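Local structure of SM80.1 Vicilin (Solanum melongena, 5VF5) at residues 79-84 against 112-117; 237-242 against 345-350. The protein probably serves as a seed storage globulin of the 7S vicilin family, built from two cupin domains and able to hold a copper ion. All coordinates share one frame; numbering follows the deposited sequence. Where two conformers were deposited one is given.

Contact 1: residues 79-84 against 112-117; sequences QGTISI and LNRDNN
Thr81 and Arg114 are brought together by two torsions: a chi1 of -60° puts the threonine OG1 beside its own backbone N, and a bend at chi3 (-82°) turns the end of the arginine chain so that one guanidinium face meets that hydroxyl. Thr81 OG1 is 3.7 Å from Arg114 NE, above the plane and displaced toward the rim. A water spans the pair, donating to Thr81 OG1 (2.9 Å) and accepting a weak bond from Arg114 NE. Each polar end also has an outside partner, Asn94 OD1 for the hydroxyl and Ser193 OG for Arg114 NH1.

Next to this contact, Thr81 and Leu112 form an antiparallel hydrogen-bonded pair, with Thr81 N to Leu112 O at 2.8 Å and Leu112 N to Thr81 O at 2.9 Å. Their side chains share one face of the sheet, CB to CB 4.3 Å. Past Leu112 the pairing gives way: Asn113 OD1 accepts from Asp115 N (3.1 Å), closing an Asx turn, and a water joins it to Gln79 N. Asn113 ND2 is held by Leu56 O and Glu118 O, which fixes the amide's rotation.

The strand 79-85 runs between 90-96 and 108-113 in a five-stranded antiparallel sheet of the first cupin domain, where helix 186-192 packs its Ile189 and Ile192 against Leu112.

Contact 2: residues 237-242 against 345-350; sequences QLRDLD and NAMFNR
Asp242 meets the start of 345-350 with both its backbone and its carboxylate. Among direct hydrogen bonds, its carbonyl O accepts from Ala346 N at 2.9 Å, a nearly straight bond (169° at the hydrogen) whose donor stands well above the carbonyl plane. The next amide goes to the side chain: Met347 N reaches Asp242 OD1 at 2.8 Å on the syn side, 21° out of the carboxylate plane. With CG anti to the backbone N (chi1 -169°), the carboxylate lies beside the carbonyl, so that backbone O and OD1 take the consecutive amides of Ala346 and Met347.

Water carries the second set of links. Asp242 OD2 accepts from two waters, one leading to Met347 O and the other to Asn345 ND2, while a third joins Leu241 O to Asn345 N. Van der Waals contact is modest by comparison. Asp242 and Met347 cross at about a right angle, with OD1 3.2 Å from Met347 CB, and Arg239 CG touches Met347 CE at 4.3 Å.

Within 345-350, Asn349 N bonds to Ala346 O (2.9 Å) and closes a type II beta turn. The two segments border the adjacent antiparallel strands 243-250 and 337-344 of the second cupin domain; Leu241 rests on Ile72 of strand 69-77, and Asp240 forms a salt bridge with Arg102 of strand 100-103, so the loop also reaches the first domain.

How the contacts relate
From the N terminus, contact 1 comes first: residues 112-117 return to 79-84 after an excursion through strands 90-96 and 100-103, a local closure inside the first cupin range. Contact 2 opens only later and closes a far longer loop, 102 residues between 242 and 345, which carries much of the second cupin range, including the copper ligands Cys281, His283 and His325. The two therefore follow in series, neither nesting nor crossing, with centres about 29 Å apart. One joins neighbouring strands within a sheet; the other ties loops at strand ends. Each lies within its own cupin range, though 237-242 also packs on strands 69-77 and 100-103 of the first.

Contact 1: residues 79-84 against 112-117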
ATOM      1  N   GLN A  79       7.007  14.777  -2.988  1.00 15.92           N
ATOM      2  CA  GLN A  79       5.886  15.693  -2.879  1.00 17.67           C
ATOM      3  C   GLN A  79       5.227  15.785  -4.245  1.00 16.10           C
ATOM      4  O   GLN A  79       5.915  15.774  -5.283  1.00 17.97           O
ATOM      5  CB  GLN A  79       6.351  17.098  -2.451  1.00 21.23           C
ATOM      6  CG  GLN A  79       7.031  17.160  -1.088  1.00 29.92           C
ATOM      7  CD  GLN A  79       7.186  18.571  -0.551  1.00 40.66           C
ATOM      8  OE1 GLN A  79       7.444  19.500  -1.304  1.00 48.66           O
ATOM      9  NE2 GLN A  79       7.041  18.735   0.769  1.00 44.56           N
ATOM     10  N   GLY A  80       3.914  15.879  -4.253  1.00 14.72           N
ATOM     11  CA  GLY A  80       3.163  15.932  -5.522  1.00 14.47           C
ATOM     12  C   GLY A  80       1.798  16.511  -5.301  1.00 16.39           C
ATOM     13  O   GLY A  80       1.260  16.411  -4.192  1.00 20.64           O
ATOM     14  N   THR A  81       1.229  17.093  -6.352  1.00 13.97           N
ATOM     15  CA  THR A  81      -0.064  17.682  -6.248  1.00 14.34           C
ATOM     16  C   THR A  81      -1.064  16.789  -6.973  1.00 14.06           C
ATOM     17  O   THR A  81      -0.821  16.437  -8.119  1.00 15.36           O
ATOM     18  CB  THR A  81      -0.054  19.092  -6.859  1.00 16.33           C
ATOM     19  OG1 THR A  81       0.896  19.869  -6.116  1.00 17.94           O
ATOM     20  CG2 THR A  81      -1.462  19.706  -6.777  1.00 17.64           C
ATOM     21  N   ILE A  82      -2.144  16.427  -6.291  1.00 13.44           N
ATOM     22  CA  ILE A  82      -3.251  15.704  -6.902  1.00 13.03           C
ATOM     23  C   ILE A  82      -4.380  16.669  -7.160  1.00 12.76           C
ATOM     24  O   ILE A  82      -4.775  17.435  -6.286  1.00 14.14           O
ATOM     25  CB  ILE A  82      -3.732  14.496  -6.074  1.00 13.22           C
ATOM     26  CG1 ILE A  82      -4.727  13.675  -6.884  1.00 14.19           C
ATOM     27  CG2 ILE A  82      -4.309  14.914  -4.707  1.00 14.90           C
ATOM     28  CD1 ILE A  82      -5.030  12.340  -6.294  1.00 15.13           C
ATOM     29  N   SER A  83      -4.929  16.640  -8.352  1.00 12.16           N
ATOM     30  CA  SER A  83      -6.086  17.398  -8.722  0.80 11.81           C
ATOM     31  C   SER A  83      -7.232  16.455  -9.056  1.00 10.84           C
ATOM     32  O   SER A  83      -7.058  15.564  -9.885  1.00 14.01           O
ATOM     33  CB  SER A  83      -5.763  18.332  -9.883  0.80 13.79           C
ATOM     34  OG  SER A  83      -4.673  19.193  -9.562  0.80 15.14           O
ATOM     35  N   ILE A  84      -8.394  16.645  -8.451  1.00 12.10           N
ATOM     36  CA  ILE A  84      -9.535  15.762  -8.566  1.00 13.25           C
ATOM     37  C   ILE A  84     -10.697  16.555  -9.171  1.00 12.99           C
ATOM     38  O   ILE A  84     -11.132  17.563  -8.599  1.00 15.69           O
ATOM     39  CB  ILE A  84      -9.943  15.205  -7.198  1.00 15.71           C
ATOM     40  CG1 ILE A  84      -8.735  14.649  -6.475  1.00 17.18           C
ATOM     41  CG2 ILE A  84     -11.060  14.191  -7.355  1.00 16.44           C
ATOM     42  CD1 ILE A  84      -8.961  14.265  -5.033  1.00 20.40           C
ATOM     43  N   LEU A 112       0.940  15.999 -10.406  1.00 13.87           N
ATOM     44  CA  LEU A 112       2.040  16.874 -10.757  1.00 14.66           C
ATOM     45  C   LEU A 112       3.149  16.735  -9.731  1.00 16.27           C
ATOM     46  O   LEU A 112       2.904  16.918  -8.535  1.00 19.48           O
ATOM     47  CB  LEU A 112       1.537  18.332 -10.766  1.00 16.81           C
ATOM     48  CG  LEU A 112       2.546  19.441 -10.996  1.00 20.52           C
ATOM     49  CD1 LEU A 112       3.120  19.303 -12.400  1.00 23.86           C
ATOM     50  CD2 LEU A 112       1.869  20.781 -10.772  1.00 22.30           C
ATOM     51  N   ASN A 113       4.366  16.487 -10.184  1.00 13.32           N
ATOM     52  CA  ASN A 113       5.527  16.557  -9.314  1.00 14.25           C
ATOM     53  C   ASN A 113       6.228  17.857  -9.720  1.00 15.47           C
ATOM     54  O   ASN A 113       6.806  17.926 -10.789  1.00 17.13           O
ATOM     55  CB  ASN A 113       6.439  15.342  -9.499  1.00 14.37           C
ATOM     56  CG  ASN A 113       7.672  15.382  -8.583  1.00 14.26           C
ATOM     57  OD1 ASN A 113       7.822  16.324  -7.790  1.00 15.30           O
ATOM     58  ND2 ASN A 113       8.527  14.358  -8.659  1.00 13.21           N
ATOM     59  N   ARG A 114       6.178  18.846  -8.818  1.00 18.75           N
ATOM     60  CA  ARG A 114       6.719  20.172  -9.039  1.00 21.99           C
ATOM     61  C   ARG A 114       8.186  20.249  -8.668  1.00 21.79           C
ATOM     62  O   ARG A 114       8.836  21.253  -8.956  1.00 22.63           O
ATOM     63  CB  ARG A 114       5.968  21.207  -8.154  1.00 30.09           C
ATOM     64  CG  ARG A 114       4.472  20.955  -7.974  1.00 36.87           C
ATOM     65  CD  ARG A 114       3.802  22.076  -7.188  1.00 44.13           C
ATOM     66  NE  ARG A 114       3.959  21.943  -5.724  1.00 37.78           N
ATOM     67  CZ  ARG A 114       3.430  22.789  -4.849  1.00 37.46           C
ATOM     68  NH1 ARG A 114       2.705  23.836  -5.271  1.00 48.29           N
ATOM     69  NH2 ARG A 114       3.607  22.596  -3.550  1.00 45.70           N
ATOM     70  N   ASP A 115       8.706  19.238  -7.987  1.00 19.28           N
ATOM     71  CA  ASP A 115      10.074  19.336  -7.468  1.00 19.34           C
ATOM     72  C   ASP A 115      11.063  19.221  -8.592  1.00 20.26           C
ATOM     73  O   ASP A 115      10.800  18.523  -9.571  1.00 18.63           O
ATOM     74  CB  ASP A 115      10.367  18.258  -6.422  1.00 18.34           C
ATOM     75  CG  ASP A 115      11.565  18.606  -5.544  1.00 20.17           C
ATOM     76  OD1 ASP A 115      11.429  19.438  -4.621  1.00 28.68           O
ATOM     77  OD2 ASP A 115      12.662  18.110  -5.780  1.00 21.50           O
ATOM     78  N   ASN A 116      12.220  19.865  -8.434  1.00 23.08           N
ATOM     79  CA  ASN A 116      13.242  19.835  -9.485  1.00 24.08           C
ATOM     80  C   ASN A 116      14.154  18.637  -9.397  1.00 22.29           C
ATOM     81  O   ASN A 116      14.873  18.357 -10.334  1.00 25.96           O
ATOM     82  CB  ASN A 116      14.065  21.137  -9.496  1.00 28.69           C
ATOM     83  CG  ASN A 116      14.804  21.396  -8.209  1.00 40.22           C
ATOM     84  OD1 ASN A 116      14.499  20.815  -7.169  1.00 53.28           O
ATOM     85  ND2 ASN A 116      15.765  22.312  -8.259  1.00 54.25           N
ATOM     86  N   ASN A 117      14.127  17.918  -8.273  1.00 22.28           N
ATOM     87  CA  ASN A 117      15.102  16.850  -8.051  1.00 26.72           C
ATOM     88  C   ASN A 117      14.580  15.527  -7.501  1.00 22.82           C
ATOM     89  O   ASN A 117      15.130  14.502  -7.831  1.00 25.88           O
ATOM     90  CB  ASN A 117      16.217  17.357  -7.106  1.00 32.55           C
ATOM     91  CG  ASN A 117      17.081  18.436  -7.728  1.00 42.05           C
ATOM     92  OD1 ASN A 117      17.156  19.549  -7.204  1.00 51.86           O
ATOM     93  ND2 ASN A 117      17.748  18.114  -8.842  1.00 43.59           N
TER
HETATM   94  O   HOH W   1       8.876  15.230  -5.222  1.00 16.59           O
HETATM   95  O   HOH W   2       5.786  18.464  -6.146  1.00 21.88           O
HETATM   96  O   HOH W   3       9.461  19.422  -3.096  1.00 43.14           O
HETATM   97  O   HOH W   4       3.472  19.369  -4.945  1.00 21.74           O

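Contact 2: residues 237-242 against 345-350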
ATOM      1  N   GLN A 237     -13.179   8.023   6.530  1.00 20.39           N
ATOM      2  CA  GLN A 237     -13.000   7.832   5.088  0.60 19.31           C
ATOM      3  C   GLN A 237     -12.416   6.471   4.735  1.00 17.46           C
ATOM      4  O   GLN A 237     -12.506   6.106   3.568  1.00 18.67           O
ATOM      5  CB  GLN A 237     -12.161   8.902   4.421  0.60 20.54           C
ATOM      6  CG  GLN A 237     -10.736   8.975   4.921  0.60 19.02           C
ATOM      7  CD  GLN A 237     -10.606  10.058   5.964  0.60 22.47           C
ATOM      8  OE1 GLN A 237     -11.168   9.964   7.063  0.60 26.56           O
ATOM      9  NE2 GLN A 237      -9.885  11.095   5.622  0.60 24.78           N
ATOM     10  N   LEU A 238     -11.955   5.706   5.711  1.00 16.49           N
ATOM     11  CA  LEU A 238     -11.510   4.309   5.472  1.00 15.37           C
ATOM     12  C   LEU A 238     -12.577   3.253   5.708  1.00 15.52           C
ATOM     13  O   LEU A 238     -12.355   2.072   5.432  1.00 15.24           O
ATOM     14  CB  LEU A 238     -10.282   4.014   6.328  1.00 14.64           C
ATOM     15  CG  LEU A 238      -9.076   4.937   6.172  1.00 16.67           C
ATOM     16  CD1 LEU A 238      -7.982   4.496   7.129  1.00 17.47           C
ATOM     17  CD2 LEU A 238      -8.543   4.944   4.757  1.00 19.13           C
ATOM     18  N   ARG A 239     -13.742   3.651   6.234  1.00 16.27           N
ATOM     19  CA  ARG A 239     -14.755   2.679   6.684  1.00 16.80           C
ATOM     20  C   ARG A 239     -15.410   1.904   5.546  1.00 17.56           C
ATOM     21  O   ARG A 239     -15.713   0.740   5.716  1.00 19.81           O
ATOM     22  CB  ARG A 239     -15.834   3.396   7.532  1.00 20.33           C
ATOM     23  CG  ARG A 239     -15.309   3.730   8.874  1.00 25.45           C
ATOM     24  CD  ARG A 239     -16.309   4.530   9.695  1.00 26.83           C
ATOM     25  NE  ARG A 239     -15.673   4.938  10.936  1.00 25.80           N
ATOM     26  CZ  ARG A 239     -16.127   5.898  11.727  1.00 32.98           C
ATOM     27  NH1 ARG A 239     -17.267   6.542  11.450  1.00 38.40           N
ATOM     28  NH2 ARG A 239     -15.445   6.199  12.810  1.00 38.77           N
ATOM     29  N   ASP A 240     -15.674   2.569   4.426  1.00 17.52           N
ATOM     30  CA  ASP A 240     -16.332   1.920   3.287  1.00 19.69           C
ATOM     31  C   ASP A 240     -15.545   0.736   2.720  1.00 18.17           C
ATOM     32  O   ASP A 240     -16.115  -0.292   2.414  1.00 20.31           O
ATOM     33  CB  ASP A 240     -16.722   2.929   2.185  1.00 24.15           C
ATOM     34  CG  ASP A 240     -15.593   3.878   1.758  1.00 34.45           C
ATOM     35  OD1 ASP A 240     -14.397   3.746   2.156  1.00 29.88           O
ATOM     36  OD2 ASP A 240     -15.924   4.827   0.979  1.00 36.34           O
ATOM     37  N   LEU A 241     -14.230   0.900   2.595  1.00 15.20           N
ATOM     38  CA  LEU A 241     -13.349  -0.157   2.171  1.00 15.46           C
ATOM     39  C   LEU A 241     -13.014  -1.118   3.314  1.00 14.93           C
ATOM     40  O   LEU A 241     -12.551  -2.195   3.056  1.00 15.88           O
ATOM     41  CB  LEU A 241     -12.077   0.443   1.633  1.00 15.64           C
ATOM     42  CG  LEU A 241     -12.158   1.088   0.267  1.00 16.89           C
ATOM     43  CD1 LEU A 241     -10.847   1.787  -0.024  1.00 21.37           C
ATOM     44  CD2 LEU A 241     -12.407   0.028  -0.779  1.00 21.47           C
ATOM     45  N   ASP A 242     -13.243  -0.698   4.552  1.00 15.96           N
ATOM     46  CA  ASP A 242     -12.860  -1.414   5.755  1.00 14.15           C
ATOM     47  C   ASP A 242     -11.371  -1.707   5.716  1.00 12.54           C
ATOM     48  O   ASP A 242     -10.928  -2.827   5.937  1.00 14.47           O
ATOM     49  CB  ASP A 242     -13.700  -2.664   5.986  1.00 14.64           C
ATOM     50  CG  ASP A 242     -13.493  -3.249   7.354  1.00 15.52           C
ATOM     51  OD1 ASP A 242     -13.055  -2.501   8.271  1.00 16.22           O
ATOM     52  OD2 ASP A 242     -13.760  -4.452   7.524  1.00 18.54           O
ATOM     53  N   ASN A 345     -10.182  -5.955   5.862  1.00 12.22           N
ATOM     54  CA  ASN A 345     -10.982  -6.426   6.997  1.00 12.08           C
ATOM     55  C   ASN A 345     -10.457  -5.776   8.299  1.00 11.92           C
ATOM     56  O   ASN A 345     -10.274  -6.467   9.325  1.00 14.15           O
ATOM     57  CB  ASN A 345     -11.013  -7.968   7.124  1.00 13.99           C
ATOM     58  CG  ASN A 345     -11.552  -8.647   5.881  1.00 14.39           C
ATOM     59  OD1 ASN A 345     -10.932  -9.636   5.390  1.00 17.11           O
ATOM     60  ND2 ASN A 345     -12.635  -8.105   5.324  1.00 13.98           N
ATOM     61  N   ALA A 346     -10.238  -4.450   8.265  1.00 11.83           N
ATOM     62  CA  ALA A 346      -9.483  -3.812   9.327  1.00 12.86           C
ATOM     63  C   ALA A 346     -10.274  -3.499  10.613  1.00 12.74           C
ATOM     64  O   ALA A 346      -9.682  -3.558  11.699  1.00 13.74           O
ATOM     65  CB  ALA A 346      -8.866  -2.530   8.830  1.00 15.58           C
ATOM     66  N   MET A 347     -11.568  -3.184  10.512  1.00 13.74           N
ATOM     67  CA  MET A 347     -12.290  -2.838  11.707  1.00 14.31           C
ATOM     68  C   MET A 347     -12.234  -4.016  12.679  1.00 14.97           C
ATOM     69  O   MET A 347     -12.446  -5.177  12.293  1.00 15.95           O
ATOM     70  CB  MET A 347     -13.759  -2.523  11.432  1.00 18.26           C
ATOM     71  CG  MET A 347     -14.410  -1.907  12.634  1.00 23.28           C
ATOM     72  SD  MET A 347     -14.112  -0.137  12.729  1.00 32.15           S
ATOM     73  CE  MET A 347     -15.389   0.446  11.672  1.00 39.78           C
ATOM     74  N   PHE A 348     -11.976  -3.683  13.939  1.00 16.58           N
ATOM     75  CA  PHE A 348     -11.922  -4.635  15.057  1.00 18.10           C
ATOM     76  C   PHE A 348     -10.615  -5.445  15.092  1.00 17.16           C
ATOM     77  O   PHE A 348     -10.453  -6.280  15.990  1.00 18.54           O
ATOM     78  CB  PHE A 348     -13.168  -5.563  15.114  1.00 20.66           C
ATOM     79  CG  PHE A 348     -14.473  -4.823  14.971  1.00 25.37           C
ATOM     80  CD1 PHE A 348     -14.765  -3.816  15.840  1.00 28.03           C
ATOM     81  CD2 PHE A 348     -15.352  -5.093  13.921  1.00 28.52           C
ATOM     82  CE1 PHE A 348     -15.964  -3.086  15.737  1.00 31.40           C
ATOM     83  CE2 PHE A 348     -16.542  -4.382  13.790  1.00 35.01           C
ATOM     84  CZ  PHE A 348     -16.846  -3.376  14.711  1.00 31.91           C
ATOM     85  N   ASN A 349      -9.705  -5.199  14.141  1.00 14.13           N
ATOM     86  CA  ASN A 349      -8.405  -5.879  14.184  1.00 11.44           C
ATOM     87  C   ASN A 349      -7.589  -5.468  15.398  1.00 11.81           C
ATOM     88  O   ASN A 349      -7.515  -4.270  15.745  1.00 16.35           O
ATOM     89  CB  ASN A 349      -7.579  -5.584  12.953  1.00 11.92           C
ATOM     90  CG  ASN A 349      -6.293  -6.423  12.909  1.00 10.20           C
ATOM     91  OD1 ASN A 349      -6.351  -7.664  12.788  1.00 10.42           O
ATOM     92  ND2 ASN A 349      -5.123  -5.749  13.040  1.00 11.84           N
ATOM     93  N   ARG A 350      -6.944  -6.449  16.013  1.00 12.10           N
ATOM     94  CA  ARG A 350      -5.991  -6.170  17.065  0.50 13.20           C
ATOM     95  C   ARG A 350      -4.691  -6.950  16.820  1.00 11.50           C
ATOM     96  O   ARG A 350      -4.680  -8.078  16.272  1.00 12.07           O
ATOM     97  CB  ARG A 350      -6.586  -6.439  18.441  0.50 13.72           C
ATOM     98  CG  ARG A 350      -7.850  -5.633  18.753  0.50 13.03           C
ATOM     99  CD  ARG A 350      -7.601  -4.131  18.907  0.50 14.31           C
ATOM    100  NE  ARG A 350      -8.800  -3.389  19.355  0.50 20.17           N
ATOM    101  CZ  ARG A 350      -9.699  -2.836  18.551  0.50 20.53           C
ATOM    102  NH1 ARG A 350      -9.555  -2.876  17.222  0.50 22.65           N
ATOM    103  NH2 ARG A 350     -10.735  -2.203  19.091  0.50 25.41           N
TER
HETATM  104  O   HOH W   5     -11.564  -4.784   3.696  1.00 15.79           O
HETATM  105  O   HOH W   6     -13.717  -5.715   9.769  1.00 22.15           O
HETATM  106  O   HOH W   7     -14.601  -6.279   5.882  1.00 24.31           O